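Local coordinates for protein oxalate biosynthetic component 1 (Burkholderia thailandensis, PDB 5IKY) that is a bifunctional enzyme of quorum sensing-dependent oxalogenesis, producing oxalate through a serine hydrolase of alpha/beta-hydrolase fold and carrying an additional lyase activity, at residues Pro631-Arg644 against Tyr672-Arg685. Sequence-based numbering, arbitrary orientation.
Sequences PQALNFARELLVPR and YSVRVDQFKPLPLR
Glu639 meets Phe679 and Lys680 with a side chain that holds the backbone of the segment 672-685, as Asn635, one helical turn earlier, also does; that segment passes as a loop, interrupted by the 3-10 turn 676-678, before it enters helix 682-690. From CB of Glu639, with CG anti to the backbone N (chi1 -160°), the extended chain slides past the Phe679 ring, CG lying 4.0 Å from Phe679 CD1. CD comes near Lys680 N, and OE2 accepts the bond from Lys680 N at 2.6 Å, nearly straight at 168° and on the anti side of the carboxylate. The same OE2 has a salt bridge to Arg616, which would further favour the charged form. Back at the helix, Glu639 CA lies over the centre of one face of the Phe679 ring in a CH-pi contact, 4.2 Å from the centroid; Val676 CA covers the opposite face.

Asn635 works as a two-way amide, much as a backbone peptide would. OD1 takes Val674 N at 2.8 Å, whereas ND2 gives to Tyr672 O at 3.0 Å, and the two bonds together fix the rotation of the group. Arg638 NH1 continues the pattern, meeting a lone pair of Val674 O at 3.1 Å within the guanidinium plane; its NE is paired with Asp652. Near the start of the helix, Pro631 CG touches Tyr672 CD2.

Within the cap-domain region, helix 629-641 thus carries this loop on one side while packing against helices 562-579 and 592-602, and the loop leads into helix 682-690, whose Leu684 rests on helix 715-734.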
ATOM      1  N   PRO A 631      17.621  -7.694  22.849  1.00109.87           N
ATOM      2  CA  PRO A 631      18.275  -6.719  23.729  1.00115.66           C
ATOM      3  C   PRO A 631      18.384  -5.324  23.114  1.00106.99           C
ATOM      4  O   PRO A 631      18.551  -4.351  23.851  1.00101.91           O
ATOM      5  CB  PRO A 631      19.665  -7.322  23.943  1.00111.16           C
ATOM      6  CG  PRO A 631      19.917  -8.082  22.700  1.00107.05           C
ATOM      7  CD  PRO A 631      18.590  -8.681  22.336  1.00106.48           C
ATOM      8  N   GLN A 632      18.310  -5.236  21.788  1.00 96.30           N
ATOM      9  CA  GLN A 632      18.290  -3.943  21.110  1.00 91.83           C
ATOM     10  C   GLN A 632      17.138  -3.102  21.635  1.00 88.47           C
ATOM     11  O   GLN A 632      17.328  -1.960  22.052  1.00 91.24           O
ATOM     12  CB  GLN A 632      18.159  -4.114  19.596  1.00 92.58           C
ATOM     13  CG  GLN A 632      19.474  -4.099  18.836  1.00105.50           C
ATOM     14  CD  GLN A 632      19.269  -4.137  17.331  1.00114.90           C
ATOM     15  OE1 GLN A 632      18.180  -3.844  16.834  1.00118.35           O
ATOM     16  NE2 GLN A 632      20.317  -4.500  16.598  1.00103.81           N
ATOM     17  N   ALA A 633      15.945  -3.690  21.622  1.00 90.65           N
ATOM     18  CA  ALA A 633      14.741  -3.013  22.085  1.00 90.05           C
ATOM     19  C   ALA A 633      14.792  -2.742  23.586  1.00 97.42           C
ATOM     20  O   ALA A 633      14.314  -1.708  24.053  1.00 98.48           O
ATOM     21  CB  ALA A 633      13.512  -3.834  21.739  1.00 70.91           C
ATOM     22  N   LEU A 634      15.372  -3.673  24.336  1.00 93.37           N
ATOM     23  CA  LEU A 634      15.479  -3.529  25.782  1.00 92.05           C
ATOM     24  C   LEU A 634      16.385  -2.363  26.158  1.00 92.64           C
ATOM     25  O   LEU A 634      15.996  -1.490  26.935  1.00 94.43           O
ATOM     26  CB  LEU A 634      15.998  -4.820  26.417  1.00 97.44           C
ATOM     27  CG  LEU A 634      15.059  -6.023  26.339  1.00 86.17           C
ATOM     28  CD1 LEU A 634      15.600  -7.182  27.167  1.00 77.69           C
ATOM     29  CD2 LEU A 634      13.664  -5.632  26.791  1.00 73.16           C
ATOM     30  N   ASN A 635      17.592  -2.356  25.603  1.00 89.38           N
ATOM     31  CA  ASN A 635      18.543  -1.283  25.863  1.00 94.56           C
ATOM     32  C   ASN A 635      18.031   0.057  25.347  1.00 90.95           C
ATOM     33  O   ASN A 635      18.319   1.102  25.927  1.00 90.19           O
ATOM     34  CB  ASN A 635      19.898  -1.604  25.234  1.00 89.96           C
ATOM     35  CG  ASN A 635      20.597  -2.758  25.921  1.00 90.22           C
ATOM     36  OD1 ASN A 635      21.155  -2.602  27.009  1.00 91.90           O
ATOM     37  ND2 ASN A 635      20.576  -3.925  25.287  1.00 84.98           N
ATOM     38  N   PHE A 636      17.273   0.015  24.256  1.00 82.45           N
ATOM     39  CA  PHE A 636      16.644   1.210  23.710  1.00 79.19           C
ATOM     40  C   PHE A 636      15.727   1.842  24.747  1.00 80.37           C
ATOM     41  O   PHE A 636      15.740   3.056  24.945  1.00 84.41           O
ATOM     42  CB  PHE A 636      15.858   0.875  22.442  1.00 75.82           C
ATOM     43  CG  PHE A 636      15.119   2.046  21.857  1.00 81.68           C
ATOM     44  CD1 PHE A 636      15.762   2.937  21.015  1.00 84.03           C
ATOM     45  CD2 PHE A 636      13.778   2.250  22.141  1.00 90.10           C
ATOM     46  CE1 PHE A 636      15.086   4.012  20.472  1.00 84.40           C
ATOM     47  CE2 PHE A 636      13.094   3.324  21.602  1.00 88.66           C
ATOM     48  CZ  PHE A 636      13.750   4.206  20.766  1.00 87.23           C
ATOM     49  N   ALA A 637      14.934   1.002  25.403  1.00 85.27           N
ATOM     50  CA  ALA A 637      14.039   1.454  26.458  1.00 88.82           C
ATOM     51  C   ALA A 637      14.838   2.040  27.616  1.00 81.28           C
ATOM     52  O   ALA A 637      14.503   3.103  28.136  1.00 86.77           O
ATOM     53  CB  ALA A 637      13.164   0.311  26.938  1.00 94.82           C
ATOM     54  N   ARG A 638      15.899   1.341  28.010  1.00 83.33           N
ATOM     55  CA  ARG A 638      16.799   1.827  29.049  1.00 77.74           C
ATOM     56  C   ARG A 638      17.428   3.151  28.633  1.00 84.13           C
ATOM     57  O   ARG A 638      17.613   4.052  29.450  1.00 86.65           O
ATOM     58  CB  ARG A 638      17.897   0.800  29.336  1.00 75.27           C
ATOM     59  CG  ARG A 638      17.387  -0.581  29.714  1.00 88.36           C
ATOM     60  CD  ARG A 638      18.537  -1.566  29.881  1.00 87.02           C
ATOM     61  NE  ARG A 638      19.500  -1.129  30.890  1.00 83.03           N
ATOM     62  CZ  ARG A 638      20.771  -0.830  30.636  1.00 87.07           C
ATOM     63  NH1 ARG A 638      21.244  -0.922  29.400  1.00 89.02           N
ATOM     64  NH2 ARG A 638      21.573  -0.441  31.619  1.00 76.84           N
ATOM     65  N   GLU A 639      17.747   3.258  27.349  1.00 88.31           N
ATOM     66  CA  GLU A 639      18.420   4.431  26.807  1.00 94.96           C
ATOM     67  C   GLU A 639      17.520   5.665  26.849  1.00100.44           C
ATOM     68  O   GLU A 639      18.004   6.795  26.882  1.00105.05           O
ATOM     69  CB  GLU A 639      18.871   4.152  25.373  1.00 98.52           C
ATOM     70  CG  GLU A 639      19.961   5.067  24.854  1.00102.40           C
ATOM     71  CD  GLU A 639      20.470   4.634  23.493  1.00114.90           C
ATOM     72  OE1 GLU A 639      19.681   4.051  22.717  1.00118.43           O
ATOM     73  OE2 GLU A 639      21.661   4.865  23.203  1.00117.34           O
ATOM     74  N   LEU A 640      16.211   5.437  26.854  1.00 91.21           N
ATOM     75  CA  LEU A 640      15.241   6.528  26.831  1.00 85.10           C
ATOM     76  C   LEU A 640      14.751   6.917  28.224  1.00 77.76           C
ATOM     77  O   LEU A 640      14.441   8.081  28.476  1.00 78.63           O
ATOM     78  CB  LEU A 640      14.043   6.150  25.955  1.00 77.94           C
ATOM     79  CG  LEU A 640      14.009   6.733  24.540  1.00 76.92           C
ATOM     80  CD1 LEU A 640      15.268   6.366  23.765  1.00 78.69           C
ATOM     81  CD2 LEU A 640      12.763   6.267  23.802  1.00 71.66           C
ATOM     82  N   LEU A 641      14.682   5.942  29.126  1.00 81.77           N
ATOM     83  CA  LEU A 641      14.102   6.171  30.444  1.00 85.76           C
ATOM     84  C   LEU A 641      15.117   6.700  31.457  1.00 93.08           C
ATOM     85  O   LEU A 641      14.785   7.542  32.291  1.00 96.36           O
ATOM     86  CB  LEU A 641      13.463   4.884  30.969  1.00 87.53           C
ATOM     87  CG  LEU A 641      12.330   4.315  30.111  1.00 81.09           C
ATOM     88  CD1 LEU A 641      11.589   3.214  30.849  1.00 81.10           C
ATOM     89  CD2 LEU A 641      11.373   5.414  29.680  1.00 79.25           C
ATOM     90  N   VAL A 642      16.348   6.203  31.381  1.00 97.59           N
ATOM     91  CA  VAL A 642      17.406   6.613  32.306  1.00 96.78           C
ATOM     92  C   VAL A 642      17.699   8.125  32.319  1.00 90.92           C
ATOM     93  O   VAL A 642      17.779   8.715  33.398  1.00 98.69           O
ATOM     94  CB  VAL A 642      18.725   5.849  32.015  1.00 94.27           C
ATOM     95  CG1 VAL A 642      19.907   6.524  32.698  1.00 86.13           C
ATOM     96  CG2 VAL A 642      18.604   4.402  32.460  1.00 85.91           C
ATOM     97  N   PRO A 643      17.855   8.762  31.139  1.00 95.54           N
ATOM     98  CA  PRO A 643      18.189  10.192  31.197  1.00 95.74           C
ATOM     99  C   PRO A 643      17.091  11.050  31.823  1.00101.97           C
ATOM    100  O   PRO A 643      17.379  12.131  32.339  1.00102.20           O
ATOM    101  CB  PRO A 643      18.382  10.573  29.722  1.00 85.13           C
ATOM    102  CG  PRO A 643      18.619   9.288  29.014  1.00 92.35           C
ATOM    103  CD  PRO A 643      17.798   8.281  29.746  1.00 86.54           C
ATOM    104  N   ARG A 644      15.853  10.569  31.782  1.00 99.48           N
ATOM    105  CA  ARG A 644      14.716  11.343  32.265  1.00100.28           C
ATOM    106  C   ARG A 644      14.390  11.020  33.719  1.00 95.48           C
ATOM    107  O   ARG A 644      13.592  11.711  34.353  1.00103.66           O
ATOM    108  CB  ARG A 644      13.495  11.092  31.379  1.00101.99           C
ATOM    109  CG  ARG A 644      13.835  11.029  29.900  1.00 97.53           C
ATOM    110  CD  ARG A 644      12.602  11.150  29.024  1.00 83.73           C
ATOM    111  NE  ARG A 644      12.926  10.937  27.615  1.00 89.10           N
ATOM    112  CZ  ARG A 644      13.479  11.854  26.826  1.00 89.54           C
ATOM    113  NH1 ARG A 644      13.737  11.571  25.559  1.00 81.41           N
ATOM    114  NH2 ARG A 644      13.770  13.056  27.304  1.00113.26           N
ATOM    115  N   TYR A 672      24.120  -8.669  28.179  1.00 98.97           N
ATOM    116  CA  TYR A 672      23.544  -7.988  27.025  1.00104.86           C
ATOM    117  C   TYR A 672      23.132  -6.566  27.386  1.00107.11           C
ATOM    118  O   TYR A 672      22.561  -5.848  26.569  1.00107.00           O
ATOM    119  CB  TYR A 672      22.340  -8.760  26.478  1.00107.67           C
ATOM    120  CG  TYR A 672      22.698  -9.886  25.531  1.00112.69           C
ATOM    121  CD1 TYR A 672      23.967 -10.452  25.535  1.00138.02           C
ATOM    122  CD2 TYR A 672      21.767 -10.375  24.623  1.00110.12           C
ATOM    123  CE1 TYR A 672      24.295 -11.478  24.667  1.00147.67           C
ATOM    124  CE2 TYR A 672      22.086 -11.398  23.753  1.00125.90           C
ATOM    125  CZ  TYR A 672      23.350 -11.946  23.778  1.00144.39           C
ATOM    126  OH  TYR A 672      23.666 -12.965  22.908  1.00154.64           O
ATOM    127  N   SER A 673      23.419  -6.171  28.621  1.00105.80           N
ATOM    128  CA  SER A 673      23.155  -4.813  29.070  1.00101.15           C
ATOM    129  C   SER A 673      24.193  -3.871  28.467  1.00100.24           C
ATOM    130  O   SER A 673      25.385  -4.178  28.446  1.00 99.35           O
ATOM    131  CB  SER A 673      23.167  -4.732  30.602  1.00 97.04           C
ATOM    132  OG  SER A 673      23.567  -3.444  31.037  1.00 95.34           O
ATOM    133  N   VAL A 674      23.739  -2.731  27.956  1.00 92.12           N
ATOM    134  CA  VAL A 674      24.648  -1.728  27.412  1.00 81.85           C
ATOM    135  C   VAL A 674      25.079  -0.756  28.507  1.00 71.51           C
ATOM    136  O   VAL A 674      24.239  -0.209  29.226  1.00 77.53           O
ATOM    137  CB  VAL A 674      24.000  -0.944  26.248  1.00 82.50           C
ATOM    138  CG1 VAL A 674      24.863   0.241  25.858  1.00 76.92           C
ATOM    139  CG2 VAL A 674      23.769  -1.856  25.051  1.00 70.52           C
ATOM    140  N   ARG A 675      26.388  -0.558  28.635  1.00 80.58           N
ATOM    141  CA  ARG A 675      26.937   0.370  29.617  1.00 90.67           C
ATOM    142  C   ARG A 675      26.360   1.769  29.422  1.00101.41           C
ATOM    143  O   ARG A 675      26.030   2.162  28.303  1.00 93.63           O
ATOM    144  CB  ARG A 675      28.464   0.405  29.528  1.00 82.30           C
ATOM    145  N   VAL A 676      26.239   2.510  30.517  1.00116.49           N
ATOM    146  CA  VAL A 676      25.586   3.814  30.501  1.00111.32           C
ATOM    147  C   VAL A 676      26.343   4.833  29.647  1.00 99.46           C
ATOM    148  O   VAL A 676      25.731   5.637  28.946  1.00112.29           O
ATOM    149  CB  VAL A 676      25.415   4.368  31.932  1.00110.39           C
ATOM    150  CG1 VAL A 676      24.800   5.761  31.906  1.00100.32           C
ATOM    151  CG2 VAL A 676      24.559   3.423  32.762  1.00114.61           C
ATOM    152  N   ASP A 677      27.672   4.792  29.686  1.00 85.31           N
ATOM    153  CA  ASP A 677      28.461   5.760  28.928  1.00 95.43           C
ATOM    154  C   ASP A 677      28.583   5.348  27.461  1.00 90.13           C
ATOM    155  O   ASP A 677      29.301   5.980  26.684  1.00 84.66           O
ATOM    156  CB  ASP A 677      29.848   5.949  29.552  1.00 84.52           C
ATOM    157  CG  ASP A 677      30.853   4.921  29.071  1.00118.34           C
ATOM    158  OD1 ASP A 677      30.534   3.712  29.089  1.00141.44           O
ATOM    159  OD2 ASP A 677      31.965   5.327  28.668  1.00118.29           O
ATOM    160  N   GLN A 678      27.876   4.285  27.087  1.00 80.22           N
ATOM    161  CA  GLN A 678      27.749   3.905  25.685  1.00 77.98           C
ATOM    162  C   GLN A 678      26.373   4.303  25.158  1.00 86.57           C
ATOM    163  O   GLN A 678      26.022   3.997  24.018  1.00 88.39           O
ATOM    164  CB  GLN A 678      27.979   2.403  25.500  1.00 68.35           C
ATOM    165  CG  GLN A 678      29.443   2.015  25.347  1.00 75.17           C
ATOM    166  CD  GLN A 678      30.086   2.624  24.113  1.00 74.21           C
ATOM    167  OE1 GLN A 678      29.662   2.368  22.987  1.00 84.62           O
ATOM    168  NE2 GLN A 678      31.118   3.434  24.322  1.00 82.40           N
ATOM    169  N   PHE A 679      25.596   4.981  26.000  1.00 83.15           N
ATOM    170  CA  PHE A 679      24.296   5.502  25.590  1.00 86.48           C
ATOM    171  C   PHE A 679      24.468   6.610  24.563  1.00 84.24           C
ATOM    172  O   PHE A 679      25.349   7.461  24.694  1.00 80.64           O
ATOM    173  CB  PHE A 679      23.503   6.034  26.788  1.00 76.96           C
ATOM    174  CG  PHE A 679      22.854   4.965  27.620  1.00 88.22           C
ATOM    175  CD1 PHE A 679      22.819   3.648  27.188  1.00 98.35           C
ATOM    176  CD2 PHE A 679      22.264   5.281  28.834  1.00 94.59           C
ATOM    177  CE1 PHE A 679      22.217   2.668  27.957  1.00 94.86           C
ATOM    178  CE2 PHE A 679      21.660   4.306  29.605  1.00 91.36           C
ATOM    179  CZ  PHE A 679      21.636   2.998  29.166  1.00 90.72           C
ATOM    180  N   LYS A 680      23.623   6.594  23.540  1.00 81.27           N
ATOM    181  CA  LYS A 680      23.639   7.633  22.522  1.00 70.92           C
ATOM    182  C   LYS A 680      23.083   8.936  23.084  1.00 66.74           C
ATOM    183  O   LYS A 680      22.017   8.945  23.699  1.00 64.32           O
ATOM    184  CB  LYS A 680      22.829   7.196  21.301  1.00 70.28           C
ATOM    185  CG  LYS A 680      23.340   5.928  20.641  1.00 72.84           C
ATOM    186  CD  LYS A 680      22.357   5.408  19.606  1.00 60.20           C
ATOM    187  CE  LYS A 680      22.873   4.139  18.950  1.00 60.17           C
ATOM    188  NZ  LYS A 680      21.884   3.568  17.995  1.00 71.86           N
ATOM    189  N   PRO A 681      23.811  10.045  22.880  1.00 60.25           N
ATOM    190  CA  PRO A 681      23.314  11.374  23.254  1.00 72.55           C
ATOM    191  C   PRO A 681      22.081  11.761  22.439  1.00 72.29           C
ATOM    192  O   PRO A 681      21.803  11.128  21.420  1.00 70.27           O
ATOM    193  CB  PRO A 681      24.497  12.296  22.942  1.00 64.65           C
ATOM    194  CG  PRO A 681      25.295  11.557  21.921  1.00 65.49           C
ATOM    195  CD  PRO A 681      25.154  10.106  22.279  1.00 73.53           C
ATOM    196  N   LEU A 682      21.358  12.784  22.885  1.00 73.31           N
ATOM    197  CA  LEU A 682      20.109  13.193  22.239  1.00 70.80           C
ATOM    198  C   LEU A 682      20.243  13.528  20.740  1.00 73.59           C
ATOM    199  O   LEU A 682      19.458  13.023  19.936  1.00 56.65           O
ATOM    200  CB  LEU A 682      19.500  14.386  22.990  1.00 55.69           C
ATOM    201  CG  LEU A 682      18.240  15.028  22.407  1.00 64.26           C
ATOM    202  CD1 LEU A 682      17.100  14.025  22.343  1.00 52.06           C
ATOM    203  CD2 LEU A 682      17.841  16.249  23.224  1.00 68.57           C
ATOM    204  N   PRO A 683      21.228  14.368  20.349  1.00 69.50           N
ATOM    205  CA  PRO A 683      21.302  14.695  18.918  1.00 66.14           C
ATOM    206  C   PRO A 683      21.580  13.487  18.022  1.00 70.64           C
ATOM    207  O   PRO A 683      21.128  13.466  16.877  1.00 71.69           O
ATOM    208  CB  PRO A 683      22.464  15.691  18.842  1.00 60.95           C
ATOM    209  CG  PRO A 683      22.570  16.257  20.212  1.00 69.05           C
ATOM    210  CD  PRO A 683      22.233  15.120  21.123  1.00 61.53           C
ATOM    211  N   LEU A 684      22.312  12.502  18.534  1.00 68.29           N
ATOM    212  CA  LEU A 684      22.587  11.293  17.765  1.00 57.56           C
ATOM    213  C   LEU A 684      21.303  10.502  17.530  1.00 60.78           C
ATOM    214  O   LEU A 684      21.079   9.975  16.440  1.00 59.85           O
ATOM    215  CB  LEU A 684      23.631  10.426  18.472  1.00 61.51           C
ATOM    216  CG  LEU A 684      23.940   9.058  17.855  1.00 62.65           C
ATOM    217  CD1 LEU A 684      24.230   9.177  16.367  1.00 66.47           C
ATOM    218  CD2 LEU A 684      25.118   8.420  18.572  1.00 58.36           C
ATOM    219  N   ARG A 685      20.457  10.429  18.552  1.00 57.77           N
ATOM    220  CA  ARG A 685      19.190   9.718  18.433  1.00 57.65           C
ATOM    221  C   ARG A 685      18.272  10.442  17.457  1.00 60.02           C
ATOM    222  O   ARG A 685      17.484   9.811  16.749  1.00 62.05           O
ATOM    223  CB  ARG A 685      18.513   9.571  19.799  1.00 60.39           C
ATOM    224  CG  ARG A 685      19.359   8.839  20.835  1.00 67.43           C
ATOM    225  CD  ARG A 685      18.513   8.313  21.991  1.00 68.35           C
ATOM    226  NE  ARG A 685      17.829   9.385  22.710  1.00 71.72           N
ATOM    227  CZ  ARG A 685      18.344  10.040  23.745  1.00 73.96           C
ATOM    228  NH1 ARG A 685      19.558   9.739  24.186  1.00 72.49           N
ATOM    229  NH2 ARG A 685      17.646  11.002  24.335  1.00 76.07           N
TER